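Local coordinates for protein transcriptional regulator (NtrC family) (Aquifex aeolicus, PDB 3DZD) that probably activates sigma54-dependent transcription as an NtrC-family response regulator, coupling a receiver domain to an AAA+ ATPase that binds ADP in this inactive state, at residues L16-Y25 and V105-F116; G59-K67 and T86-A95. One frame throughout, in Å; residues are numbered along the deposited sequence.

Contact 1. Residues L16-Y25 and V105-F116; sequences LSAILEEEGY and VERFLLTIKHAF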
ATOM      1  N   LEU A  16      33.071   9.079  11.262  1.00 53.83           N
ATOM      2  CA  LEU A  16      31.764   8.583  10.856  1.00 52.53           C
ATOM      3  C   LEU A  16      31.513   7.178  11.394  1.00 52.93           C
ATOM      4  O   LEU A  16      30.402   6.862  11.821  1.00 48.01           O
ATOM      5  CB  LEU A  16      31.599   8.616   9.337  1.00 49.97           C
ATOM      6  CG  LEU A  16      31.696   9.985   8.661  1.00 50.05           C
ATOM      7  CD1 LEU A  16      31.055   9.911   7.294  1.00 52.10           C
ATOM      8  CD2 LEU A  16      31.028  11.061   9.495  1.00 48.65           C
ATOM      9  N   SER A  17      32.541   6.339  11.383  1.00 49.40           N
ATOM     10  CA  SER A  17      32.378   4.984  11.897  1.00 49.41           C
ATOM     11  C   SER A  17      32.078   5.000  13.389  1.00 49.10           C
ATOM     12  O   SER A  17      31.229   4.244  13.863  1.00 54.29           O
ATOM     13  CB  SER A  17      33.616   4.138  11.626  1.00 50.06           C
ATOM     14  OG  SER A  17      33.811   3.981  10.239  1.00 54.80           O
ATOM     15  N   ALA A  18      32.780   5.862  14.122  1.00 57.24           N
ATOM     16  CA  ALA A  18      32.565   6.000  15.557  1.00 58.71           C
ATOM     17  C   ALA A  18      31.144   6.474  15.807  1.00 54.53           C
ATOM     18  O   ALA A  18      30.479   6.027  16.741  1.00 58.51           O
ATOM     19  CB  ALA A  18      33.568   6.978  16.159  1.00 55.18           C
ATOM     20  N   ILE A  19      30.679   7.372  14.947  1.00 49.32           N
ATOM     21  CA  ILE A  19      29.354   7.959  15.086  1.00 49.96           C
ATOM     22  C   ILE A  19      28.270   6.956  14.743  1.00 51.50           C
ATOM     23  O   ILE A  19      27.335   6.759  15.519  1.00 57.60           O
ATOM     24  CB  ILE A  19      29.215   9.218  14.211  1.00 50.60           C
ATOM     25  CG1 ILE A  19      30.132  10.323  14.749  1.00 48.34           C
ATOM     26  CG2 ILE A  19      27.774   9.684  14.172  1.00 46.81           C
ATOM     27  CD1 ILE A  19      30.555  11.333  13.708  1.00 48.50           C
ATOM     28  N   LEU A  20      28.406   6.314  13.585  1.00 46.95           N
ATOM     29  CA  LEU A  20      27.421   5.343  13.125  1.00 46.34           C
ATOM     30  C   LEU A  20      27.285   4.216  14.130  1.00 49.79           C
ATOM     31  O   LEU A  20      26.180   3.865  14.534  1.00 48.85           O
ATOM     32  CB  LEU A  20      27.817   4.777  11.760  1.00 46.51           C
ATOM     33  CG  LEU A  20      27.743   5.775  10.600  1.00 46.44           C
ATOM     34  CD1 LEU A  20      28.378   5.206   9.342  1.00 46.67           C
ATOM     35  CD2 LEU A  20      26.300   6.177  10.335  1.00 45.62           C
ATOM     36  N   GLU A  21      28.418   3.646  14.524  1.00 76.86           N
ATOM     37  CA  GLU A  21      28.431   2.549  15.482  1.00 76.89           C
ATOM     38  C   GLU A  21      27.788   2.977  16.797  1.00 79.92           C
ATOM     39  O   GLU A  21      27.050   2.210  17.415  1.00 74.43           O
ATOM     40  CB  GLU A  21      29.862   2.076  15.721  1.00 83.01           C
ATOM     41  CG  GLU A  21      29.973   0.793  16.526  1.00 87.55           C
ATOM     42  CD  GLU A  21      31.415   0.353  16.710  1.00100.58           C
ATOM     43  OE1 GLU A  21      32.297   0.908  16.010  1.00 94.60           O
ATOM     44  OE2 GLU A  21      31.667  -0.542  17.552  1.00 94.82           O
ATOM     45  N   GLU A  22      28.070   4.212  17.207  1.00 87.14           N
ATOM     46  CA  GLU A  22      27.523   4.785  18.435  1.00 86.68           C
ATOM     47  C   GLU A  22      26.003   4.932  18.385  1.00 86.36           C
ATOM     48  O   GLU A  22      25.349   5.037  19.422  1.00 92.19           O
ATOM     49  CB  GLU A  22      28.181   6.144  18.717  1.00 90.01           C
ATOM     50  CG  GLU A  22      27.584   6.930  19.883  1.00 91.51           C
ATOM     51  CD  GLU A  22      26.537   7.954  19.452  1.00 96.78           C
ATOM     52  OE1 GLU A  22      26.590   8.420  18.293  1.00 91.20           O
ATOM     53  OE2 GLU A  22      25.667   8.303  20.281  1.00 95.56           O
ATOM     54  N   GLU A  23      25.440   4.928  17.183  1.00 65.66           N
ATOM     55  CA  GLU A  23      24.008   5.157  17.017  1.00 65.75           C
ATOM     56  C   GLU A  23      23.241   3.911  16.609  1.00 69.34           C
ATOM     57  O   GLU A  23      22.061   3.982  16.274  1.00 70.59           O
ATOM     58  CB  GLU A  23      23.759   6.278  16.012  1.00 68.78           C
ATOM     59  CG  GLU A  23      24.108   7.653  16.551  1.00 73.96           C
ATOM     60  CD  GLU A  23      23.151   8.108  17.635  1.00 79.76           C
ATOM     61  OE1 GLU A  23      21.968   7.705  17.584  1.00 84.64           O
ATOM     62  OE2 GLU A  23      23.575   8.876  18.528  1.00 75.02           O
ATOM     63  N   GLY A  24      23.915   2.768  16.635  1.00 69.04           N
ATOM     64  CA  GLY A  24      23.265   1.507  16.337  1.00 58.09           C
ATOM     65  C   GLY A  24      23.498   1.007  14.929  1.00 64.52           C
ATOM     66  O   GLY A  24      23.070  -0.094  14.591  1.00 63.97           O
ATOM     67  N   TYR A  25      24.167   1.801  14.100  1.00 51.34           N
ATOM     68  CA  TYR A  25      24.451   1.352  12.741  1.00 58.40           C
ATOM     69  C   TYR A  25      25.732   0.544  12.720  1.00 58.38           C
ATOM     70  O   TYR A  25      26.632   0.766  13.530  1.00 65.50           O
ATOM     71  CB  TYR A  25      24.560   2.521  11.758  1.00 57.48           C
ATOM     72  CG  TYR A  25      23.387   3.467  11.789  1.00 55.18           C
ATOM     73  CD1 TYR A  25      22.228   3.193  11.074  1.00 51.94           C
ATOM     74  CD2 TYR A  25      23.443   4.642  12.531  1.00 58.07           C
ATOM     75  CE1 TYR A  25      21.150   4.062  11.104  1.00 47.79           C
ATOM     76  CE2 TYR A  25      22.377   5.516  12.570  1.00 54.55           C
ATOM     77  CZ  TYR A  25      21.234   5.224  11.858  1.00 48.11           C
ATOM     78  OH  TYR A  25      20.178   6.108  11.897  1.00 53.82           O
ATOM     79  N   VAL A 105      27.846  16.533  13.843  1.00 47.69           N
ATOM     80  CA  VAL A 105      27.426  15.172  14.136  1.00 47.36           C
ATOM     81  C   VAL A 105      25.919  15.087  13.937  1.00 47.77           C
ATOM     82  O   VAL A 105      25.398  14.182  13.275  1.00 47.84           O
ATOM     83  CB  VAL A 105      27.753  14.822  15.612  1.00 47.56           C
ATOM     84  CG1 VAL A 105      27.254  13.424  15.974  1.00 47.10           C
ATOM     85  CG2 VAL A 105      29.246  14.958  15.885  1.00 48.37           C
ATOM     86  N   GLU A 106      25.229  16.057  14.522  1.00 62.99           N
ATOM     87  CA  GLU A 106      23.785  16.172  14.427  1.00 59.10           C
ATOM     88  C   GLU A 106      23.309  16.173  12.968  1.00 57.06           C
ATOM     89  O   GLU A 106      22.376  15.462  12.617  1.00 57.30           O
ATOM     90  CB  GLU A 106      23.330  17.447  15.147  1.00 59.02           C
ATOM     91  CG  GLU A 106      23.629  17.477  16.655  1.00 74.25           C
ATOM     92  CD  GLU A 106      25.112  17.681  16.999  1.00 77.07           C
ATOM     93  OE1 GLU A 106      25.800  18.470  16.311  1.00 73.52           O
ATOM     94  OE2 GLU A 106      25.586  17.057  17.978  1.00 77.27           O
ATOM     95  N   ARG A 107      23.957  16.973  12.127  1.00 45.83           N
ATOM     96  CA  ARG A 107      23.575  17.101  10.726  1.00 45.38           C
ATOM     97  C   ARG A 107      23.816  15.793  10.001  1.00 45.25           C
ATOM     98  O   ARG A 107      22.991  15.352   9.205  1.00 44.82           O
ATOM     99  CB  ARG A 107      24.379  18.222  10.061  1.00 46.03           C
ATOM    100  CG  ARG A 107      24.209  18.323   8.557  1.00 45.85           C
ATOM    101  CD  ARG A 107      22.782  18.689   8.171  1.00 45.53           C
ATOM    102  NE  ARG A 107      21.944  17.514   7.938  1.00 46.28           N
ATOM    103  CZ  ARG A 107      20.627  17.548   7.732  1.00 48.19           C
ATOM    104  NH1 ARG A 107      19.966  18.703   7.746  1.00 44.88           N
ATOM    105  NH2 ARG A 107      19.967  16.415   7.526  1.00 51.96           N
ATOM    106  N   PHE A 108      24.957  15.171  10.282  1.00 45.78           N
ATOM    107  CA  PHE A 108      25.260  13.858   9.727  1.00 45.86           C
ATOM    108  C   PHE A 108      24.190  12.821  10.071  1.00 45.17           C
ATOM    109  O   PHE A 108      23.603  12.203   9.187  1.00 44.72           O
ATOM    110  CB  PHE A 108      26.624  13.366  10.217  1.00 46.36           C
ATOM    111  CG  PHE A 108      26.937  11.960   9.802  1.00 46.37           C
ATOM    112  CD1 PHE A 108      27.121  11.644   8.464  1.00 46.49           C
ATOM    113  CD2 PHE A 108      27.036  10.947  10.751  1.00 46.34           C
ATOM    114  CE1 PHE A 108      27.404  10.344   8.073  1.00 46.44           C
ATOM    115  CE2 PHE A 108      27.322   9.640  10.372  1.00 46.52           C
ATOM    116  CZ  PHE A 108      27.504   9.338   9.030  1.00 46.56           C
ATOM    117  N   LEU A 109      23.942  12.638  11.364  1.00 45.02           N
ATOM    118  CA  LEU A 109      22.991  11.632  11.835  1.00 44.42           C
ATOM    119  C   LEU A 109      21.586  11.847  11.297  1.00 43.72           C
ATOM    120  O   LEU A 109      20.891  10.886  10.976  1.00 43.30           O
ATOM    121  CB  LEU A 109      22.968  11.595  13.362  1.00 45.08           C
ATOM    122  CG  LEU A 109      24.212  10.950  13.966  1.00 48.18           C
ATOM    123  CD1 LEU A 109      24.133  10.947  15.488  1.00 50.80           C
ATOM    124  CD2 LEU A 109      24.364   9.545  13.426  1.00 44.94           C
ATOM    125  N   LEU A 110      21.171  13.109  11.195  1.00 45.25           N
ATOM    126  CA  LEU A 110      19.853  13.423  10.656  1.00 43.16           C
ATOM    127  C   LEU A 110      19.744  13.011   9.191  1.00 46.27           C
ATOM    128  O   LEU A 110      18.720  12.463   8.755  1.00 43.64           O
ATOM    129  CB  LEU A 110      19.529  14.910  10.814  1.00 43.25           C
ATOM    130  CG  LEU A 110      18.172  15.282  10.207  1.00 52.00           C
ATOM    131  CD1 LEU A 110      17.058  14.471  10.863  1.00 47.31           C
ATOM    132  CD2 LEU A 110      17.894  16.777  10.301  1.00 44.72           C
ATOM    133  N   THR A 111      20.798  13.279   8.427  1.00 43.52           N
ATOM    134  CA  THR A 111      20.828  12.889   7.020  1.00 43.58           C
ATOM    135  C   THR A 111      20.808  11.365   6.845  1.00 43.46           C
ATOM    136  O   THR A 111      20.139  10.851   5.957  1.00 43.06           O
ATOM    137  CB  THR A 111      22.054  13.476   6.307  1.00 44.16           C
ATOM    138  OG1 THR A 111      22.019  14.898   6.423  1.00 44.30           O
ATOM    139  CG2 THR A 111      22.061  13.104   4.847  1.00 43.96           C
ATOM    140  N   ILE A 112      21.553  10.656   7.689  1.00 43.45           N
ATOM    141  CA  ILE A 112      21.549   9.202   7.682  1.00 43.49           C
ATOM    142  C   ILE A 112      20.146   8.667   7.944  1.00 42.83           C
ATOM    143  O   ILE A 112      19.660   7.782   7.242  1.00 42.31           O
ATOM    144  CB  ILE A 112      22.501   8.631   8.747  1.00 43.99           C
ATOM    145  CG1 ILE A 112      23.948   8.960   8.394  1.00 44.41           C
ATOM    146  CG2 ILE A 112      22.302   7.114   8.885  1.00 43.50           C
ATOM    147  CD1 ILE A 112      24.509   8.111   7.275  1.00 44.75           C
ATOM    148  N   LYS A 113      19.501   9.215   8.961  1.00 47.26           N
ATOM    149  CA  LYS A 113      18.156   8.800   9.312  1.00 45.88           C
ATOM    150  C   LYS A 113      17.241   8.880   8.108  1.00 45.36           C
ATOM    151  O   LYS A 113      16.508   7.927   7.807  1.00 46.20           O
ATOM    152  CB  LYS A 113      17.603   9.673  10.430  1.00 49.40           C
ATOM    153  CG  LYS A 113      16.264   9.197  10.941  1.00 46.23           C
ATOM    154  CD  LYS A 113      15.573  10.254  11.778  1.00 52.09           C
ATOM    155  CE  LYS A 113      14.135   9.845  12.060  1.00 65.98           C
ATOM    156  NZ  LYS A 113      13.195  10.998  12.127  1.00 66.97           N
ATOM    157  N   HIS A 114      17.282  10.017   7.413  1.00 41.66           N
ATOM    158  CA  HIS A 114      16.455  10.201   6.218  1.00 41.33           C
ATOM    159  C   HIS A 114      16.879   9.290   5.072  1.00 41.24           C
ATOM    160  O   HIS A 114      16.035   8.821   4.315  1.00 40.86           O
ATOM    161  CB  HIS A 114      16.422  11.665   5.772  1.00 41.42           C
ATOM    162  CG  HIS A 114      15.837  12.589   6.788  1.00 42.60           C
ATOM    163  ND1 HIS A 114      16.232  13.900   6.919  1.00 48.43           N
ATOM    164  CD2 HIS A 114      14.905  12.376   7.750  1.00 40.99           C
ATOM    165  CE1 HIS A 114      15.558  14.465   7.906  1.00 46.95           C
ATOM    166  NE2 HIS A 114      14.746  13.560   8.427  1.00 47.59           N
ATOM    167  N   ALA A 115      18.178   9.036   4.940  1.00 41.96           N
ATOM    168  CA  ALA A 115      18.638   8.067   3.945  1.00 41.90           C
ATOM    169  C   ALA A 115      17.995   6.690   4.165  1.00 41.47           C
ATOM    170  O   ALA A 115      17.570   6.041   3.217  1.00 41.31           O
ATOM    171  CB  ALA A 115      20.154   7.955   3.944  1.00 42.51           C
ATOM    172  N   PHE A 116      17.915   6.247   5.413  1.00 41.56           N
ATOM    173  CA  PHE A 116      17.313   4.950   5.678  1.00 42.25           C
ATOM    174  C   PHE A 116      15.806   4.954   5.440  1.00 41.95           C
ATOM    175  O   PHE A 116      15.260   3.970   4.964  1.00 40.84           O
ATOM    176  CB  PHE A 116      17.652   4.427   7.082  1.00 41.25           C
ATOM    177  CG  PHE A 116      18.953   3.669   7.147  1.00 42.96           C
ATOM    178  CD1 PHE A 116      19.047   2.381   6.647  1.00 41.90           C
ATOM    179  CD2 PHE A 116      20.090   4.248   7.711  1.00 43.88           C
ATOM    180  CE1 PHE A 116      20.254   1.684   6.701  1.00 47.85           C
ATOM    181  CE2 PHE A 116      21.296   3.556   7.773  1.00 42.83           C
ATOM    182  CZ  PHE A 116      21.383   2.279   7.268  1.00 44.40           C
TER
HETATM  183  O   HOH W   1      20.711   8.679  12.496  1.00 54.30           O
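The ring of Phe108 takes three aliphatic side chains from segment 16-25. Leu16 sets CD2 squarely over one face, 3.8 Å from the ring centroid, a CH-pi contact. Ile19 brings CG2 to the ring edge near its plane, 3.7 Å from Phe108 CD2, and Leu20 packs CD2 obliquely against Phe108 CE2. Ile112, from the same helix as the phenylalanine, backs the opposite face with CG1. With CG anti to the backbone N (chi1 174°), the ring is thrown across into this group; with alanine in place of the phenylalanine, a gap is likely to open between the helices and the methyls of Leu16 and Leu20 to lose the ring they rest on.

Around this centre the packing stays apolar. Leu109 meets Ile19 CG2 through CD2 at 3.5 Å, and its CD1 meets CG of Glu23, the two side chains crossing at about a right angle.

Tyr25 follows the Schellman turn at Gly24 that ends the first helix. Ile112 CG2 sits over one face of its ring, while the Phe116 ring runs nearly parallel, planes at 11°, but slid so far that overlap is slight. A water 2.7 Å from Tyr25 OH donates to Leu109 O.

The two helices, crossing at -59°, cover one side of the receiver domain's parallel sheet: Leu16 and Leu20 rest on strand 2-6, Ile112 on strand 74-79 and Phe108 on strand 97-100.

Contact 2. Residues G59-K67 and T86-A95; sequences GVNFIDFIK and TAVKAIKKGA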
ATOM      1  N   GLY A  59      34.753  10.362  -8.166  1.00 81.82           N
ATOM      2  CA  GLY A  59      33.771  10.029  -7.150  1.00 71.41           C
ATOM      3  C   GLY A  59      32.330  10.190  -7.597  1.00 70.42           C
ATOM      4  O   GLY A  59      31.486   9.348  -7.292  1.00 71.08           O
ATOM      5  N   VAL A  60      32.044  11.272  -8.313  1.00 69.07           N
ATOM      6  CA  VAL A  60      30.712  11.499  -8.869  1.00 73.10           C
ATOM      7  C   VAL A  60      30.279  10.364  -9.803  1.00 73.58           C
ATOM      8  O   VAL A  60      29.233   9.741  -9.602  1.00 69.86           O
ATOM      9  CB  VAL A  60      30.657  12.825  -9.652  1.00 78.39           C
ATOM     10  CG1 VAL A  60      29.258  13.065 -10.197  1.00 73.52           C
ATOM     11  CG2 VAL A  60      31.106  13.983  -8.771  1.00 74.21           C
ATOM     12  N   ASN A  61      31.089  10.101 -10.826  1.00 76.20           N
ATOM     13  CA  ASN A  61      30.784   9.061 -11.805  1.00 72.94           C
ATOM     14  C   ASN A  61      30.637   7.683 -11.173  1.00 63.93           C
ATOM     15  O   ASN A  61      29.903   6.834 -11.681  1.00 65.13           O
ATOM     16  CB  ASN A  61      31.848   9.025 -12.904  1.00 78.86           C
ATOM     17  CG  ASN A  61      31.861  10.290 -13.740  1.00 92.95           C
ATOM     18  OD1 ASN A  61      30.838  10.967 -13.880  1.00 88.34           O
ATOM     19  ND2 ASN A  61      33.021  10.617 -14.304  1.00 94.54           N
ATOM     20  N   PHE A  62      31.339   7.463 -10.066  1.00 67.55           N
ATOM     21  CA  PHE A  62      31.242   6.199  -9.342  1.00 65.26           C
ATOM     22  C   PHE A  62      29.805   5.896  -8.928  1.00 58.62           C
ATOM     23  O   PHE A  62      29.443   4.745  -8.702  1.00 58.29           O
ATOM     24  CB  PHE A  62      32.140   6.206  -8.109  1.00 68.94           C
ATOM     25  CG  PHE A  62      32.223   4.878  -7.427  1.00 70.10           C
ATOM     26  CD1 PHE A  62      33.059   3.888  -7.915  1.00 69.98           C
ATOM     27  CD2 PHE A  62      31.459   4.610  -6.305  1.00 61.61           C
ATOM     28  CE1 PHE A  62      33.137   2.656  -7.295  1.00 66.86           C
ATOM     29  CE2 PHE A  62      31.532   3.377  -5.680  1.00 62.02           C
ATOM     30  CZ  PHE A  62      32.376   2.399  -6.177  1.00 65.23           C
ATOM     31  N   ILE A  63      28.988   6.936  -8.818  1.00 69.40           N
ATOM     32  CA  ILE A  63      27.574   6.740  -8.561  1.00 68.19           C
ATOM     33  C   ILE A  63      26.982   5.790  -9.599  1.00 67.94           C
ATOM     34  O   ILE A  63      26.100   4.993  -9.283  1.00 63.13           O
ATOM     35  CB  ILE A  63      26.810   8.074  -8.564  1.00 68.10           C
ATOM     36  CG1 ILE A  63      27.089   8.838  -7.271  1.00 62.91           C
ATOM     37  CG2 ILE A  63      25.321   7.840  -8.718  1.00 64.22           C
ATOM     38  CD1 ILE A  63      26.505  10.219  -7.255  1.00 65.15           C
ATOM     39  N   ASP A  64      27.480   5.855 -10.832  1.00 62.19           N
ATOM     40  CA  ASP A  64      26.995   4.959 -11.881  1.00 65.55           C
ATOM     41  C   ASP A  64      27.340   3.505 -11.564  1.00 63.65           C
ATOM     42  O   ASP A  64      26.545   2.599 -11.817  1.00 62.40           O
ATOM     43  CB  ASP A  64      27.541   5.361 -13.255  1.00 65.99           C
ATOM     44  CG  ASP A  64      26.964   6.678 -13.753  1.00 71.64           C
ATOM     45  OD1 ASP A  64      25.727   6.857 -13.694  1.00 63.90           O
ATOM     46  OD2 ASP A  64      27.755   7.532 -14.211  1.00 78.71           O
ATOM     47  N   PHE A  65      28.519   3.281 -11.000  1.00 70.44           N
ATOM     48  CA  PHE A  65      28.880   1.944 -10.557  1.00 69.17           C
ATOM     49  C   PHE A  65      27.854   1.417  -9.563  1.00 73.25           C
ATOM     50  O   PHE A  65      27.426   0.268  -9.648  1.00 73.44           O
ATOM     51  CB  PHE A  65      30.255   1.936  -9.902  1.00 74.29           C
ATOM     52  CG  PHE A  65      30.655   0.590  -9.379  1.00 78.58           C
ATOM     53  CD1 PHE A  65      31.502  -0.226 -10.110  1.00 80.35           C
ATOM     54  CD2 PHE A  65      30.163   0.127  -8.171  1.00 73.66           C
ATOM     55  CE1 PHE A  65      31.863  -1.469  -9.640  1.00 71.65           C
ATOM     56  CE2 PHE A  65      30.526  -1.116  -7.692  1.00 74.68           C
ATOM     57  CZ  PHE A  65      31.377  -1.914  -8.428  1.00 75.28           C
ATOM     58  N   ILE A  66      27.482   2.267  -8.612  1.00 64.66           N
ATOM     59  CA  ILE A  66      26.500   1.926  -7.593  1.00 62.01           C
ATOM     60  C   ILE A  66      25.123   1.719  -8.226  1.00 54.89           C
ATOM     61  O   ILE A  66      24.396   0.776  -7.887  1.00 49.22           O
ATOM     62  CB  ILE A  66      26.424   3.040  -6.517  1.00 58.75           C
ATOM     63  CG1 ILE A  66      27.764   3.168  -5.785  1.00 61.47           C
ATOM     64  CG2 ILE A  66      25.290   2.779  -5.533  1.00 47.32           C
ATOM     65  CD1 ILE A  66      27.918   4.447  -5.008  1.00 55.16           C
ATOM     66  N   LYS A  67      24.770   2.614  -9.141  1.00 92.14           N
ATOM     67  CA  LYS A  67      23.513   2.527  -9.871  1.00 95.83           C
ATOM     68  C   LYS A  67      23.419   1.191 -10.599  1.00 99.06           C
ATOM     69  O   LYS A  67      22.328   0.668 -10.833  1.00100.59           O
ATOM     70  CB  LYS A  67      23.423   3.674 -10.878  1.00103.61           C
ATOM     71  CG  LYS A  67      22.210   3.630 -11.790  1.00109.54           C
ATOM     72  CD  LYS A  67      22.436   4.465 -13.047  1.00119.86           C
ATOM     73  CE  LYS A  67      23.013   5.837 -12.721  1.00123.34           C
ATOM     74  NZ  LYS A  67      22.101   6.641 -11.864  1.00119.98           N
ATOM     75  N   THR A  86      29.597  20.202  -7.840  1.00 89.45           N
ATOM     76  CA  THR A  86      29.821  18.768  -7.874  1.00 90.24           C
ATOM     77  C   THR A  86      28.613  18.069  -7.255  1.00 87.95           C
ATOM     78  O   THR A  86      28.136  17.053  -7.765  1.00 80.08           O
ATOM     79  CB  THR A  86      31.077  18.404  -7.065  1.00 90.39           C
ATOM     80  OG1 THR A  86      32.075  19.417  -7.250  1.00 97.46           O
ATOM     81  CG2 THR A  86      31.631  17.063  -7.501  1.00 87.73           C
ATOM     82  N   ALA A  87      28.120  18.635  -6.156  1.00 81.96           N
ATOM     83  CA  ALA A  87      26.994  18.068  -5.421  1.00 73.83           C
ATOM     84  C   ALA A  87      25.760  17.899  -6.308  1.00 71.05           C
ATOM     85  O   ALA A  87      25.219  16.798  -6.420  1.00 65.93           O
ATOM     86  CB  ALA A  87      26.673  18.921  -4.200  1.00 70.77           C
ATOM     87  N   VAL A  88      25.318  18.987  -6.931  1.00 62.39           N
ATOM     88  CA  VAL A  88      24.225  18.916  -7.893  1.00 64.49           C
ATOM     89  C   VAL A  88      24.507  17.827  -8.924  1.00 69.15           C
ATOM     90  O   VAL A  88      23.635  17.013  -9.251  1.00 61.74           O
ATOM     91  CB  VAL A  88      24.031  20.250  -8.634  1.00 70.91           C
ATOM     92  CG1 VAL A  88      23.042  20.082  -9.780  1.00 73.75           C
ATOM     93  CG2 VAL A  88      23.564  21.324  -7.678  1.00 66.84           C
ATOM     94  N   LYS A  89      25.732  17.827  -9.437  1.00 68.66           N
ATOM     95  CA  LYS A  89      26.164  16.837 -10.409  1.00 73.81           C
ATOM     96  C   LYS A  89      25.758  15.463  -9.893  1.00 69.17           C
ATOM     97  O   LYS A  89      25.051  14.716 -10.567  1.00 62.47           O
ATOM     98  CB  LYS A  89      27.682  16.908 -10.568  1.00 78.93           C
ATOM     99  CG  LYS A  89      28.200  16.937 -11.995  1.00 90.69           C
ATOM    100  CD  LYS A  89      29.679  17.327 -12.001  1.00 96.53           C
ATOM    101  CE  LYS A  89      30.137  17.830 -13.361  1.00 98.49           C
ATOM    102  NZ  LYS A  89      31.444  18.543 -13.266  1.00 98.67           N
ATOM    103  N   ALA A  90      26.200  15.153  -8.678  1.00 60.74           N
ATOM    104  CA  ALA A  90      25.905  13.879  -8.035  1.00 52.22           C
ATOM    105  C   ALA A  90      24.409  13.641  -7.903  1.00 57.12           C
ATOM    106  O   ALA A  90      23.917  12.548  -8.183  1.00 49.92           O
ATOM    107  CB  ALA A  90      26.562  13.820  -6.672  1.00 63.18           C
ATOM    108  N   ILE A  91      23.683  14.661  -7.463  1.00 67.42           N
ATOM    109  CA  ILE A  91      22.242  14.531  -7.295  1.00 60.97           C
ATOM    110  C   ILE A  91      21.560  14.166  -8.609  1.00 58.40           C
ATOM    111  O   ILE A  91      20.669  13.316  -8.642  1.00 56.83           O
ATOM    112  CB  ILE A  91      21.605  15.822  -6.746  1.00 62.58           C
ATOM    113  CG1 ILE A  91      22.124  16.131  -5.335  1.00 57.78           C
ATOM    114  CG2 ILE A  91      20.084  15.701  -6.770  1.00 57.05           C
ATOM    115  CD1 ILE A  91      21.762  15.091  -4.290  1.00 49.08           C
ATOM    116  N   LYS A  92      21.970  14.814  -9.693  1.00 64.17           N
ATOM    117  CA  LYS A  92      21.394  14.527 -10.998  1.00 63.95           C
ATOM    118  C   LYS A  92      21.795  13.134 -11.472  1.00 65.61           C
ATOM    119  O   LYS A  92      21.053  12.483 -12.209  1.00 65.41           O
ATOM    120  CB  LYS A  92      21.803  15.592 -12.014  1.00 72.10           C
ATOM    121  CG  LYS A  92      21.250  16.967 -11.685  1.00 72.74           C
ATOM    122  CD  LYS A  92      22.004  18.071 -12.405  1.00 81.72           C
ATOM    123  CE  LYS A  92      21.657  18.115 -13.880  1.00 85.23           C
ATOM    124  NZ  LYS A  92      22.100  19.392 -14.504  1.00 95.88           N
ATOM    125  N   LYS A  93      22.965  12.670 -11.041  1.00 63.00           N
ATOM    126  CA  LYS A  93      23.377  11.308 -11.355  1.00 61.19           C
ATOM    127  C   LYS A  93      22.516  10.310 -10.606  1.00 63.65           C
ATOM    128  O   LYS A  93      22.435   9.147 -10.985  1.00 66.19           O
ATOM    129  CB  LYS A  93      24.854  11.073 -11.041  1.00 64.53           C
ATOM    130  CG  LYS A  93      25.775  11.434 -12.186  1.00 78.72           C
ATOM    131  CD  LYS A  93      26.892  10.424 -12.340  1.00 81.41           C
ATOM    132  CE  LYS A  93      27.569  10.584 -13.693  1.00 94.98           C
ATOM    133  NZ  LYS A  93      26.579  10.608 -14.808  1.00 89.98           N
ATOM    134  N   GLY A  94      21.874  10.767  -9.538  1.00 70.42           N
ATOM    135  CA  GLY A  94      20.956   9.919  -8.804  1.00 64.50           C
ATOM    136  C   GLY A  94      21.230   9.796  -7.316  1.00 66.75           C
ATOM    137  O   GLY A  94      20.591   8.989  -6.639  1.00 64.00           O
ATOM    138  N   ALA A  95      22.176  10.579  -6.805  1.00 53.45           N
ATOM    139  CA  ALA A  95      22.434  10.598  -5.369  1.00 51.86           C
ATOM    140  C   ALA A  95      21.195  11.148  -4.670  1.00 52.30           C
ATOM    141  O   ALA A  95      20.504  12.006  -5.225  1.00 54.13           O
ATOM    142  CB  ALA A  95      23.666  11.456  -5.052  1.00 51.21           C
TER
HETATM  143  O   HOH W   2      24.295   8.163 -15.828  1.00 83.56           O
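Val60 points both methyls at helix 86-93: CG2 meets Thr86 CG2 at 3.4 Å, and CG1 lies against the backbone of Ala90. Its CG1 is anti to the backbone N (chi1 -179°), which spreads the two methyls along the partner helix, one toward Thr86 and the other toward Ala90. The backbones come close here, with the CA atoms of Val60 and Ala90 5.4 Å apart. One turn on, Ile63 reaches deeper with CD1, which touches Ala90 CB at 3.6 Å and also meets Ala95 CB just past the helix end. Its other branch, CG2, faces Lys93 CB.

Lys93 gives up more surface than any other residue in the contact. Its chain, bent at chi2 and chi4, lays CD near Val60 O and CE near Asn61 OD1, then crosses the Asp64 side chain at about a right angle. The ammonium ends 3.3 Å from Asp64 OD2, a salt bridge. Asp64 OD1 accepts from a water at 2.9 Å, and that water has a weak bond to Lys93 NZ.

Lys67 reaches across from helix 62-67, curling at chi3 and chi4, and hydrogen-bonds through NZ to Lys93 O at 2.7 Å, almost in line with the carbonyl (C=O...N 176°). That carbonyl belongs to the last turn of helix 86-93, which Gly94 closes in a Schellman motif.

Beneath, Ile63 and Ala90 both rest on Val77 of strand 74-79, so these neighbouring helices, only 21° from parallel, share one side of the receiver sheet. The contact thus grades from buried methyls beside the sheet to charged groups toward the outer side, where the Lys67 ammonium probably adds favourable electrostatics at the C-terminal end of helix 86-93 and Asp64 offsets the charge of Lys93.

How the contacts relate
From the N terminus the chain runs through strand 2-6 into helix 10-22, whose later half, with the turn to Tyr25, makes the first side of contact 1. It then winds through strand 26-30, helix 33-42 and strand 47-51 before segment 59-67 opens the shorter loop, which contact 2 closes at 86-95 after strand 74-79. Strand 97-100 follows, and helix 105-119 closes the longer loop of contact 1, so contact 2 is nested inside it. Their centres lie 21 Å apart and their nearest atoms about 9 Å, so they do not touch. Contact 1 joins the first and last helices of the receiver domain, contact 2 two intervening ones. Both also reach the second subunit.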